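Side-chain contacts in mandelate racemase/muconate lactonizing enzyme family protein (Azoarcus sp., PDB 2QDE), which belongs to the enolase superfamily, pairing an N-terminal capping domain with a modified TIM barrel, and here holds a barium ion at the barrel's metal site: residues 88-93 against 106-111; 153-158 against 334-339; 180-185 against 190-195; 221-226 against 230-235. All coordinates share one frame; numbering follows the deposited sequence.

Contact 1: 88-93 against 106-111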
loop_
_atom_site.group_PDB
_atom_site.type_symbol
_atom_site.label_atom_id
_atom_site.label_comp_id
_atom_site.label_asym_id
_atom_site.label_seq_id
_atom_site.Cartn_x
_atom_site.Cartn_y
_atom_site.Cartn_z
ATOM N N LYS A 88 29.033 -12.904 20.808
ATOM C CA LYS A 88 28.331 -13.678 21.823
ATOM C C LYS A 88 27.829 -12.811 22.977
ATOM O O LYS A 88 26.648 -12.857 23.325
ATOM C CB LYS A 88 29.248 -14.782 22.366
ATOM C CG LYS A 88 28.560 -15.746 23.325
ATOM C CD LYS A 88 29.577 -16.637 24.033
ATOM C CE LYS A 88 28.905 -17.496 25.095
ATOM N NZ LYS A 88 29.907 -18.171 25.972
ATOM N N ILE A 89 28.722 -12.018 23.562
ATOM C CA ILE A 89 28.362 -11.153 24.686
ATOM C C ILE A 89 27.319 -10.090 24.332
ATOM O O ILE A 89 26.374 -9.861 25.092
ATOM C CB ILE A 89 29.624 -10.468 25.268
ATOM C CG1 ILE A 89 30.561 -11.537 25.834
ATOM C CG2 ILE A 89 29.231 -9.472 26.354
ATOM C CD1 ILE A 89 31.943 -11.024 26.195
ATOM N N VAL A 90 27.488 -9.438 23.186
ATOM C CA VAL A 90 26.533 -8.422 22.755
ATOM C C VAL A 90 25.162 -9.070 22.601
ATOM O O VAL A 90 24.142 -8.475 22.938
ATOM C CB VAL A 90 26.961 -7.787 21.405
ATOM C CG1 VAL A 90 25.866 -6.858 20.876
ATOM C CG2 VAL A 90 28.253 -7.018 21.593
ATOM N N GLY A 91 25.150 -10.301 22.100
ATOM C CA GLY A 91 23.899 -11.016 21.925
ATOM C C GLY A 91 23.254 -11.358 23.254
ATOM O O GLY A 91 22.053 -11.151 23.447
ATOM N N ARG A 92 24.042 -11.878 24.187
ATOM C CA ARG A 92 23.491 -12.223 25.492
ATOM C C ARG A 92 22.980 -10.981 26.226
ATOM O O ARG A 92 21.945 -11.038 26.883
ATOM C CB ARG A 92 24.534 -12.959 26.340
ATOM C CG ARG A 92 24.926 -14.322 25.779
ATOM C CD ARG A 92 25.776 -15.095 26.772
ATOM N NE ARG A 92 24.994 -15.541 27.924
ATOM C CZ ARG A 92 25.524 -15.987 29.064
ATOM N NH1 ARG A 92 26.840 -16.039 29.211
ATOM N NH2 ARG A 92 24.737 -16.396 30.050
ATOM N N MET A 93 23.688 -9.859 26.114
ATOM C CA MET A 93 23.231 -8.639 26.775
ATOM C C MET A 93 21.855 -8.215 26.230
ATOM O O MET A 93 20.989 -7.776 26.993
ATOM C CB MET A 93 24.244 -7.492 26.598
ATOM C CG MET A 93 25.543 -7.640 27.405
ATOM S SD MET A 93 26.513 -6.094 27.603
ATOM C CE MET A 93 27.110 -5.870 25.935
ATOM N N THR A 106 28.829 0.891 26.632
ATOM C CA THR A 106 29.984 1.026 27.501
ATOM C C THR A 106 30.737 -0.295 27.647
ATOM O O THR A 106 31.971 -0.325 27.615
ATOM C CB THR A 106 29.553 1.535 28.876
ATOM O OG1 THR A 106 28.912 2.806 28.717
ATOM C CG2 THR A 106 30.758 1.699 29.791
ATOM N N VAL A 107 29.992 -1.384 27.806
ATOM C CA VAL A 107 30.588 -2.705 27.932
ATOM C C VAL A 107 31.313 -3.052 26.628
ATOM O O VAL A 107 32.455 -3.507 26.635
ATOM C CB VAL A 107 29.501 -3.770 28.209
ATOM C CG1 VAL A 107 30.100 -5.173 28.122
ATOM C CG2 VAL A 107 28.892 -3.537 29.582
ATOM N N ASP A 108 30.628 -2.815 25.514
ATOM C CA ASP A 108 31.162 -3.079 24.178
ATOM C C ASP A 108 32.479 -2.330 23.948
ATOM O O ASP A 108 33.431 -2.888 23.395
ATOM C CB ASP A 108 30.116 -2.659 23.132
ATOM C CG ASP A 108 30.648 -2.692 21.706
ATOM O OD1 ASP A 108 30.211 -3.556 20.913
ATOM O OD2 ASP A 108 31.504 -1.848 21.373
ATOM N N PHE A 109 32.528 -1.068 24.369
ATOM C CA PHE A 109 33.729 -0.248 24.203
ATOM C C PHE A 109 34.927 -0.862 24.921
ATOM O O PHE A 109 36.020 -0.935 24.357
ATOM C CB PHE A 109 33.525 1.169 24.752
ATOM C CG PHE A 109 32.433 1.952 24.067
ATOM C CD1 PHE A 109 31.982 1.600 22.791
ATOM C CD2 PHE A 109 31.865 3.058 24.699
ATOM C CE1 PHE A 109 30.976 2.340 22.159
ATOM C CE2 PHE A 109 30.860 3.805 24.080
ATOM C CZ PHE A 109 30.418 3.443 22.808
ATOM N N ALA A 110 34.713 -1.288 26.166
ATOM C CA ALA A 110 35.778 -1.881 26.974
ATOM C C ALA A 110 36.190 -3.251 26.452
ATOM O O ALA A 110 37.332 -3.663 26.617
ATOM C CB ALA A 110 35.343 -1.983 28.447
ATOM N N LEU A 111 35.264 -3.966 25.827
ATOM C CA LEU A 111 35.600 -5.279 25.287
ATOM C C LEU A 111 36.554 -5.096 24.105
ATOM O O LEU A 111 37.573 -5.785 24.008
ATOM C CB LEU A 111 34.332 -6.028 24.852
ATOM C CG LEU A 111 33.518 -6.673 25.981
ATOM C CD1 LEU A 111 32.149 -7.103 25.471
ATOM C CD2 LEU A 111 34.286 -7.873 26.540
#

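Contact 2: 153-158 against 334-339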
loop_
_atom_site.group_PDB
_atom_site.type_symbol
_atom_site.label_atom_id
_atom_site.label_comp_id
_atom_site.label_asym_id
_atom_site.label_seq_id
_atom_site.Cartn_x
_atom_site.Cartn_y
_atom_site.Cartn_z
ATOM N N ALA A 153 30.738 31.053 15.382
ATOM C CA ALA A 153 30.608 30.393 14.088
ATOM C C ALA A 153 31.822 30.720 13.217
ATOM O O ALA A 153 32.430 29.833 12.621
ATOM C CB ALA A 153 29.328 30.844 13.392
ATOM N N LEU A 154 32.171 32.001 13.155
ATOM C CA LEU A 154 33.314 32.443 12.374
ATOM C C LEU A 154 34.616 31.853 12.913
ATOM O O LEU A 154 35.482 31.459 12.142
ATOM C CB LEU A 154 33.386 33.972 12.378
ATOM C CG LEU A 154 32.288 34.687 11.585
ATOM C CD1 LEU A 154 32.306 36.179 11.889
ATOM C CD2 LEU A 154 32.507 34.437 10.098
ATOM N N ALA A 155 34.749 31.788 14.234
ATOM C CA ALA A 155 35.951 31.231 14.856
ATOM C C ALA A 155 36.087 29.756 14.483
ATOM O O ALA A 155 37.173 29.285 14.149
ATOM C CB ALA A 155 35.873 31.377 16.374
ATOM N N VAL A 156 34.971 29.036 14.546
ATOM C CA VAL A 156 34.943 27.616 14.215
ATOM C C VAL A 156 35.344 27.390 12.761
ATOM O O VAL A 156 36.133 26.496 12.459
ATOM C CB VAL A 156 33.535 27.027 14.442
ATOM C CG1 VAL A 156 33.440 25.645 13.818
ATOM C CG2 VAL A 156 33.249 26.951 15.938
ATOM N N LEU A 157 34.797 28.203 11.860
ATOM C CA LEU A 157 35.122 28.079 10.447
ATOM C C LEU A 157 36.593 28.408 10.205
ATOM O O LEU A 157 37.256 27.750 9.402
ATOM C CB LEU A 157 34.219 28.994 9.611
ATOM C CG LEU A 157 32.754 28.537 9.544
ATOM C CD1 LEU A 157 31.892 29.621 8.925
ATOM C CD2 LEU A 157 32.661 27.240 8.750
ATOM N N ARG A 158 37.108 29.417 10.906
ATOM C CA ARG A 158 38.515 29.800 10.748
ATOM C C ARG A 158 39.458 28.670 11.157
ATOM O O ARG A 158 40.543 28.520 10.592
ATOM C CB ARG A 158 38.832 31.058 11.571
ATOM C CG ARG A 158 38.761 32.353 10.766
ATOM C CD ARG A 158 39.236 33.567 11.569
ATOM N NE ARG A 158 38.186 34.115 12.429
ATOM C CZ ARG A 158 38.193 34.052 13.758
ATOM N NH1 ARG A 158 39.203 33.463 14.393
ATOM N NH2 ARG A 158 37.189 34.578 14.452
ATOM N N ASP A 334 36.368 23.646 26.275
ATOM C CA ASP A 334 36.111 24.914 25.597
ATOM C C ASP A 334 37.266 25.400 24.707
ATOM O O ASP A 334 37.858 26.443 24.959
ATOM C CB ASP A 334 35.752 25.977 26.646
ATOM C CG ASP A 334 35.203 27.249 26.031
ATOM O OD1 ASP A 334 34.521 27.171 24.994
ATOM O OD2 ASP A 334 35.434 28.336 26.591
ATOM N N CYS A 335 37.575 24.635 23.665
ATOM C CA CYS A 335 38.636 24.991 22.720
ATOM C C CYS A 335 38.281 24.418 21.349
ATOM O O CYS A 335 37.263 23.729 21.212
ATOM C CB CYS A 335 39.984 24.444 23.192
ATOM S SG CYS A 335 39.930 22.724 23.678
ATOM N N LEU A 336 39.111 24.688 20.343
ATOM C CA LEU A 336 38.823 24.215 18.989
ATOM C C LEU A 336 39.774 23.150 18.464
ATOM O O LEU A 336 39.561 22.603 17.384
ATOM C CB LEU A 336 38.783 25.403 18.023
ATOM C CG LEU A 336 37.690 26.426 18.346
ATOM C CD1 LEU A 336 37.846 27.650 17.473
ATOM C CD2 LEU A 336 36.318 25.785 18.151
ATOM N N ASN A 337 40.836 22.885 19.211
ATOM C CA ASN A 337 41.791 21.844 18.848
ATOM C C ASN A 337 42.294 21.225 20.146
ATOM O O ASN A 337 42.133 21.811 21.223
ATOM C CB ASN A 337 42.942 22.401 17.997
ATOM C CG ASN A 337 43.583 23.617 18.607
ATOM O OD1 ASN A 337 44.161 23.549 19.695
ATOM N ND2 ASN A 337 43.482 24.745 17.916
ATOM N N SER A 338 42.880 20.038 20.050
ATOM C CA SER A 338 43.350 19.315 21.231
ATOM C C SER A 338 44.700 19.713 21.819
ATOM O O SER A 338 45.055 19.246 22.905
ATOM C CB SER A 338 43.368 17.817 20.934
ATOM O OG SER A 338 44.209 17.540 19.828
ATOM N N ARG A 339 45.473 20.542 21.122
ATOM C CA ARG A 339 46.761 20.939 21.685
ATOM C C ARG A 339 46.476 21.845 22.882
ATOM O O ARG A 339 47.305 21.993 23.774
ATOM C CB ARG A 339 47.636 21.665 20.649
ATOM C CG ARG A 339 46.885 22.594 19.724
ATOM C CD ARG A 339 47.820 23.560 18.997
ATOM N NE ARG A 339 48.317 24.593 19.907
ATOM C CZ ARG A 339 48.928 25.712 19.517
ATOM N NH1 ARG A 339 49.126 25.954 18.224
ATOM N NH2 ARG A 339 49.335 26.596 20.426
#

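Contact 3: 180-185 against 190-195. With BA (barium ion), chain I.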
loop_
_atom_site.group_PDB
_atom_site.type_symbol
_atom_site.label_atom_id
_atom_site.label_comp_id
_atom_site.label_asym_id
_atom_site.label_seq_id
_atom_site.Cartn_x
_atom_site.Cartn_y
_atom_site.Cartn_z
ATOM N N ALA A 180 19.132 33.818 11.295
ATOM C CA ALA A 180 19.280 35.000 10.455
ATOM C C ALA A 180 20.678 35.589 10.613
ATOM O O ALA A 180 21.386 35.802 9.627
ATOM C CB ALA A 180 18.227 36.043 10.825
ATOM N N GLU A 181 21.068 35.845 11.861
ATOM C CA GLU A 181 22.380 36.416 12.163
ATOM C C GLU A 181 23.547 35.516 11.749
ATOM O O GLU A 181 24.462 35.955 11.045
ATOM C CB GLU A 181 22.475 36.737 13.660
ATOM C CG GLU A 181 23.903 36.955 14.161
ATOM C CD GLU A 181 24.538 38.241 13.645
ATOM O OE1 GLU A 181 23.962 38.877 12.729
ATOM O OE2 GLU A 181 25.625 38.610 14.154
ATOM N N VAL A 182 23.525 34.260 12.184
ATOM C CA VAL A 182 24.600 33.340 11.838
ATOM C C VAL A 182 24.787 33.225 10.320
ATOM O O VAL A 182 25.921 33.259 9.827
ATOM C CB VAL A 182 24.346 31.939 12.431
ATOM C CG1 VAL A 182 25.488 31.002 12.067
ATOM C CG2 VAL A 182 24.208 32.037 13.943
ATOM N N ARG A 183 23.685 33.100 9.583
ATOM C CA ARG A 183 23.744 32.987 8.123
ATOM C C ARG A 183 24.412 34.195 7.470
ATOM O O ARG A 183 25.216 34.042 6.548
ATOM C CB ARG A 183 22.334 32.841 7.538
ATOM C CG ARG A 183 22.272 32.831 6.004
ATOM C CD ARG A 183 22.171 31.418 5.449
ATOM N NE ARG A 183 23.475 30.812 5.237
ATOM C CZ ARG A 183 23.688 29.512 5.042
ATOM N NH1 ARG A 183 22.677 28.649 5.032
ATOM N NH2 ARG A 183 24.924 29.076 4.851
ATOM N N ARG A 184 24.058 35.391 7.936
ATOM C CA ARG A 184 24.614 36.625 7.387
ATOM C C ARG A 184 26.121 36.671 7.578
ATOM O O ARG A 184 26.857 37.144 6.712
ATOM C CB ARG A 184 23.991 37.851 8.064
ATOM C CG ARG A 184 24.536 39.184 7.538
ATOM C CD ARG A 184 24.338 40.319 8.541
ATOM N NE ARG A 184 25.003 40.041 9.816
ATOM C CZ ARG A 184 26.324 39.993 9.994
ATOM N NH1 ARG A 184 27.152 40.214 8.977
ATOM N NH2 ARG A 184 26.825 39.708 11.193
ATOM N N ALA A 185 26.572 36.169 8.720
ATOM C CA ALA A 185 27.985 36.155 9.052
ATOM C C ALA A 185 28.800 35.154 8.240
ATOM O O ALA A 185 29.813 35.517 7.640
ATOM C CB ALA A 185 28.159 35.879 10.546
ATOM N N VAL A 190 28.465 28.315 3.287
ATOM C CA VAL A 190 28.766 27.474 4.443
ATOM C C VAL A 190 27.629 26.502 4.761
ATOM O O VAL A 190 26.455 26.874 4.703
ATOM C CB VAL A 190 29.045 28.340 5.686
ATOM C CG1 VAL A 190 29.030 27.484 6.945
ATOM C CG2 VAL A 190 30.385 29.031 5.535
ATOM N N ASP A 191 27.996 25.257 5.075
ATOM C CA ASP A 191 27.044 24.202 5.434
ATOM C C ASP A 191 26.514 24.531 6.834
ATOM O O ASP A 191 27.213 24.357 7.828
ATOM C CB ASP A 191 27.760 22.840 5.444
ATOM C CG ASP A 191 26.844 21.678 5.842
ATOM O OD1 ASP A 191 25.716 21.917 6.324
ATOM O OD2 ASP A 191 27.268 20.511 5.686
ATOM N N LEU A 192 25.280 25.016 6.902
ATOM C CA LEU A 192 24.668 25.392 8.171
ATOM C C LEU A 192 23.326 24.688 8.376
ATOM O O LEU A 192 22.497 24.658 7.466
ATOM C CB LEU A 192 24.453 26.908 8.196
ATOM C CG LEU A 192 23.711 27.503 9.392
ATOM C CD1 LEU A 192 24.576 27.374 10.642
ATOM C CD2 LEU A 192 23.373 28.967 9.114
ATOM N N PHE A 193 23.116 24.105 9.555
ATOM C CA PHE A 193 21.842 23.453 9.841
ATOM C C PHE A 193 21.479 23.536 11.316
ATOM O O PHE A 193 22.291 23.972 12.131
ATOM C CB PHE A 193 21.823 21.996 9.333
ATOM C CG PHE A 193 22.800 21.073 10.012
ATOM C CD1 PHE A 193 22.391 20.261 11.070
ATOM C CD2 PHE A 193 24.112 20.955 9.541
ATOM C CE1 PHE A 193 23.275 19.331 11.651
ATOM C CE2 PHE A 193 25.005 20.033 10.109
ATOM C CZ PHE A 193 24.585 19.216 11.165
ATOM N N ILE A 194 20.255 23.141 11.656
ATOM C CA ILE A 194 19.799 23.209 13.041
ATOM C C ILE A 194 19.280 21.877 13.577
ATOM O O ILE A 194 18.842 21.015 12.814
ATOM C CB ILE A 194 18.688 24.264 13.201
ATOM C CG1 ILE A 194 17.506 23.920 12.286
ATOM C CG2 ILE A 194 19.234 25.645 12.868
ATOM C CD1 ILE A 194 16.308 24.835 12.463
ATOM N N ASP A 195 19.329 21.732 14.897
ATOM C CA ASP A 195 18.893 20.518 15.587
ATOM C C ASP A 195 17.755 20.886 16.542
ATOM O O ASP A 195 17.913 21.767 17.382
ATOM C CB ASP A 195 20.073 19.944 16.367
ATOM C CG ASP A 195 19.798 18.563 16.927
ATOM O OD1 ASP A 195 18.632 18.119 16.914
ATOM O OD2 ASP A 195 20.764 17.923 17.400
HETATM BA BA BA I . 19.750 15.526 18.233
HETATM O O HOH W 1 23.854 25.402 4.533
#

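Contact 4: 221-226 against 230-235. With BA (barium ion), chain I.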
loop_
_atom_site.group_PDB
_atom_site.type_symbol
_atom_site.label_atom_id
_atom_site.label_comp_id
_atom_site.label_asym_id
_atom_site.label_seq_id
_atom_site.Cartn_x
_atom_site.Cartn_y
_atom_site.Cartn_z
ATOM N N GLU A 221 17.485 18.832 11.731
ATOM C CA GLU A 221 17.670 17.600 12.487
ATOM C C GLU A 221 16.552 17.316 13.492
ATOM O O GLU A 221 16.287 18.118 14.396
ATOM C CB GLU A 221 19.010 17.628 13.222
ATOM C CG GLU A 221 19.365 16.314 13.923
ATOM C CD GLU A 221 20.688 16.389 14.674
ATOM O OE1 GLU A 221 21.563 17.176 14.246
ATOM O OE2 GLU A 221 20.854 15.647 15.677
ATOM N N GLN A 222 15.910 16.162 13.317
ATOM C CA GLN A 222 14.827 15.690 14.182
ATOM C C GLN A 222 13.851 16.761 14.671
ATOM O O GLN A 222 13.831 17.102 15.862
ATOM C CB GLN A 222 15.408 14.969 15.403
ATOM C CG GLN A 222 14.392 14.105 16.137
ATOM C CD GLN A 222 14.028 12.853 15.358
ATOM O OE1 GLN A 222 12.851 12.513 15.218
ATOM N NE2 GLN A 222 15.039 12.156 14.851
ATOM N N PRO A 223 13.020 17.297 13.767
ATOM C CA PRO A 223 12.060 18.323 14.174
ATOM C C PRO A 223 10.926 17.779 15.047
ATOM O O PRO A 223 10.459 18.462 15.961
ATOM C CB PRO A 223 11.555 18.875 12.838
ATOM C CG PRO A 223 11.651 17.704 11.930
ATOM C CD PRO A 223 12.974 17.079 12.308
ATOM N N LEU A 224 10.505 16.546 14.777
ATOM C CA LEU A 224 9.402 15.920 15.506
ATOM C C LEU A 224 9.863 14.811 16.458
ATOM O O LEU A 224 11.002 14.354 16.384
ATOM C CB LEU A 224 8.392 15.356 14.495
ATOM C CG LEU A 224 7.892 16.365 13.452
ATOM C CD1 LEU A 224 7.161 15.643 12.324
ATOM C CD2 LEU A 224 6.979 17.386 14.131
ATOM N N PRO A 225 8.977 14.365 17.366
ATOM C CA PRO A 225 9.325 13.305 18.322
ATOM C C PRO A 225 9.902 12.064 17.640
ATOM O O PRO A 225 9.598 11.781 16.477
ATOM C CB PRO A 225 7.995 13.019 19.020
ATOM C CG PRO A 225 7.312 14.354 18.985
ATOM C CD PRO A 225 7.592 14.822 17.578
ATOM N N ALA A 226 10.732 11.329 18.373
ATOM C CA ALA A 226 11.375 10.120 17.860
ATOM C C ALA A 226 10.404 9.115 17.242
ATOM O O ALA A 226 10.704 8.502 16.219
ATOM C CB ALA A 226 12.166 9.442 18.978
ATOM N N ASP A 230 5.390 8.931 10.883
ATOM C CA ASP A 230 4.376 9.344 9.912
ATOM C C ASP A 230 4.453 10.865 9.781
ATOM O O ASP A 230 4.372 11.405 8.680
ATOM C CB ASP A 230 2.969 8.935 10.361
ATOM C CG ASP A 230 2.782 7.422 10.396
ATOM O OD1 ASP A 230 3.127 6.757 9.397
ATOM O OD2 ASP A 230 2.293 6.899 11.421
ATOM N N GLY A 231 4.619 11.547 10.911
ATOM C CA GLY A 231 4.723 12.994 10.888
ATOM C C GLY A 231 5.971 13.439 10.138
ATOM O O GLY A 231 5.926 14.386 9.353
ATOM N N MET A 232 7.089 12.761 10.377
ATOM C CA MET A 232 8.334 13.102 9.707
ATOM C C MET A 232 8.136 12.961 8.201
ATOM O O MET A 232 8.563 13.818 7.425
ATOM C CB MET A 232 9.463 12.184 10.183
ATOM C CG MET A 232 9.949 12.466 11.615
ATOM S SD MET A 232 11.073 13.880 11.755
ATOM C CE MET A 232 12.623 13.098 11.194
ATOM N N ALA A 233 7.469 11.883 7.792
ATOM C CA ALA A 233 7.204 11.659 6.378
ATOM C C ALA A 233 6.263 12.761 5.891
ATOM O O ALA A 233 6.524 13.396 4.875
ATOM C CB ALA A 233 6.565 10.283 6.161
ATOM N N ARG A 234 5.187 13.000 6.638
ATOM C CA ARG A 234 4.213 14.024 6.261
ATOM C C ARG A 234 4.855 15.417 6.151
ATOM O O ARG A 234 4.425 16.246 5.339
ATOM C CB ARG A 234 3.066 14.070 7.274
ATOM C CG ARG A 234 1.871 14.889 6.800
ATOM C CD ARG A 234 0.926 15.233 7.942
ATOM N NE ARG A 234 0.555 14.056 8.717
ATOM C CZ ARG A 234 0.872 13.876 9.996
ATOM N NH1 ARG A 234 1.568 14.797 10.643
ATOM N NH2 ARG A 234 0.490 12.774 10.628
ATOM N N LEU A 235 5.879 15.665 6.964
ATOM C CA LEU A 235 6.579 16.944 6.953
ATOM C C LEU A 235 7.396 17.058 5.680
ATOM O O LEU A 235 7.407 18.103 5.029
ATOM C CB LEU A 235 7.506 17.059 8.169
ATOM C CG LEU A 235 8.184 18.410 8.402
ATOM C CD1 LEU A 235 7.126 19.488 8.600
ATOM C CD2 LEU A 235 9.079 18.329 9.641
HETATM BA BA BA I . 19.750 15.526 18.233
#

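Contact 1: 88-93 against 106-111
Ile89, Val90 and Met93 meet Leu111, Asp108 and Val107 in a buried, mostly apolar contact between two antiparallel helices. Helix 86-96 supplies one side and helix 101-119 the other. The segment axes run at 169° to each other and come no nearer than 10.8 Å, so side chains bridge the gap. Two pairs meet tip to tip. At one end Ile89 CG2 lies 3.9 Å from Leu111 CD1, and Ile89 CD1 touches both methyls of the same leucine. At the other end Met93 SD sits 3.7 Å from Val107 CG1. The bend of the methionine at its last torsion (chi3 -71°) turns CE back onto Val107, so sulfur and methyl both touch the valine. This helical pair belongs to the N-terminal capping domain of the enolase superfamily. Helix 62-78 packs beside it, with Phe73 on Met93 and Leu78 on both Ile89 and Val107. Between the two apolar pairs, Val90 CG2 passes Asp108 OD1 at 4.0 Å and makes no polar bond. The aspartate turns its charge elsewhere: OD1 accepts from Leu278 N and OD2 from Leu277 N. Its buried carboxylate thereby ties this domain to the start of helix 277-290 in the barrel domain.

Contact 2: 153-158 against 334-339
Leu336 reaches from a loop onto Ala155 and Val156 of helix 146-159, an outer helix of the enolase-type TIM barrel. The loop follows helix 328-332. That helix ends in a Schellman motif with Asp334 as its C-prime residue, and the chain then brings Leu336 to the barrel helix. The close part of the contact is small and rests on this one leucine. Its two methyls divide the work. Leu336 CD2 meets Val156 CG2 at 4.0 Å, and the two side chains cross at about a right angle. This side is the buried one, because Leu139 of strand 135-140 touches both Val156 and Leu336, and Phe161 also packs on Val156. The other branch faces a partly exposed edge, loose between side chains: Ala155 CB is 4.4 Å from Leu336 CD1. No hydrogen bond joins the two segments. Farther along the loop, Asn337 ND2 makes a weak hydrogen bond to Glu159 OE2, just past the helical segment. Ser338 pairs with Phe352 and so links the loop to strand 351-353. Leu336 CG stands anti to its own carbonyl carbon (chi1 -62°). From there the same branch comes closer to the helix backbone than to the alanine methyl, with Leu336 CD1 3.8 Å from Ala155 O.

Contact 3: 180-185 against 190-195
Arg183 makes the polar link of this contact, from helix 172-186 to the chain entering strand 192-195. Its NH2 donates to Val190 O at 2.7 Å. The oxygen lies 7° out of the guanidinium plane, and the N-H comes in on a carbonyl lone pair, although the bond is bent at the hydrogen (141°). Bends at chi2 and chi3 fold the arginine back so that its end reaches Val190 and Leu192. Further bonds steady the flat group: NH2 also donates to Gly187 O and NH1 to Tyr215 O, with a weak bond from NH1 to water 1. That water accepts more firmly from Leu192 N, at 2.8 Å, and so bridges the arginine to the strand backbone.

Apolar contacts lie beside this network. Leu192 CD2 sits over the centre of one guanidinium face of Arg183, 4.1 Å above its plane, and CB leans on the same group. The other leucine methyl, Leu192 CD1, meets Val182 CG1 at 4.0 Å. The leucine thus spans two helix residues. Helix and strand are consecutive parts of a beta-alpha-beta unit of the TIM barrel, 164-167, 172-186 and 192-195. Leu192 also packs on Val164 and Leu166 of the preceding strand.

Metal binding occupies the far end of the strand. Asp195 holds the barium ion with both oxygens, OD2 at 2.7 Å and OD1 at 3.1 Å from the metal. Asn197, Glu221 and Asp246 complete its protein ligands, and Lys165 NZ donates to Asp195 OD2.

Contact 4: 221-226 against 230-235
Leu224 and Pro223 form the two main bumps of the loop, and both press into helix 229-236. Leu224 CD1 lodges against the backbone at Gly231, 3.3 Å from Gly231 C. Glycine has no side chain, so the methyl can lie directly on the helix main chain. The first torsion of the leucine (chi1 -53°) sets CG beside the backbone N and aims the branch at that spot.

Pro223 fits between two side chains of the helix. Pro223 CG presses on Leu235 CD2 at 3.5 Å, tighter than usual for two carbons. Pro223 CD rests 3.8 Å from Met232 SD. The methionine is bent at both chi2 and chi3 and curls toward the loop. Its sulfur fills the angle between the proline ring and Leu224, with Leu224 CB 4.1 Å from Met232 SD. Leu235 CD2 also lies 4.3 Å from Leu224 CD1, so Leu235 CD2 borders both bumps.

In the TIM barrel, the loop is the beta-alpha connection from strand 220-221 to helix 229-236. Ile243 of the next strand backs Pro223, Met232 and Leu235 from the barrel side, and Ala205 of helix 202-212 touches Leu224 and Leu235. Asn291 of a neighbouring subunit packs on Leu224 and Pro225.

At the end of strand 220-221, just before the loop, Glu221 points away from the helix, and its extended side chain carries OE2 to 2.8 Å from the barium ion. Glu221 OE1 forms a salt bridge with Lys165 NZ, which may help hold the carboxylate in position.

Overall arrangement
From the N terminus, contact 1 comes first. It closes a short helical loop in the capping domain and ends before the others begin. Its centre lies about 40 Å from that of contact 3, across the centre of the chain. Contact 2 closes the longest loop, the 175 residues between its two segments, and contacts 3 and 4 nest inside it in series. Contacts 2 and 3 touch where helix 146-159 meets helix 172-186 (Ala153 on Val182) and the chain leading into strand 192-195 (Leu157 on Val190). Contacts 3 and 4 join adjacent strands: Ile194 O probably accepts from Glu221 N. Both carry ligands of the same barium ion, Asp195 and Glu221.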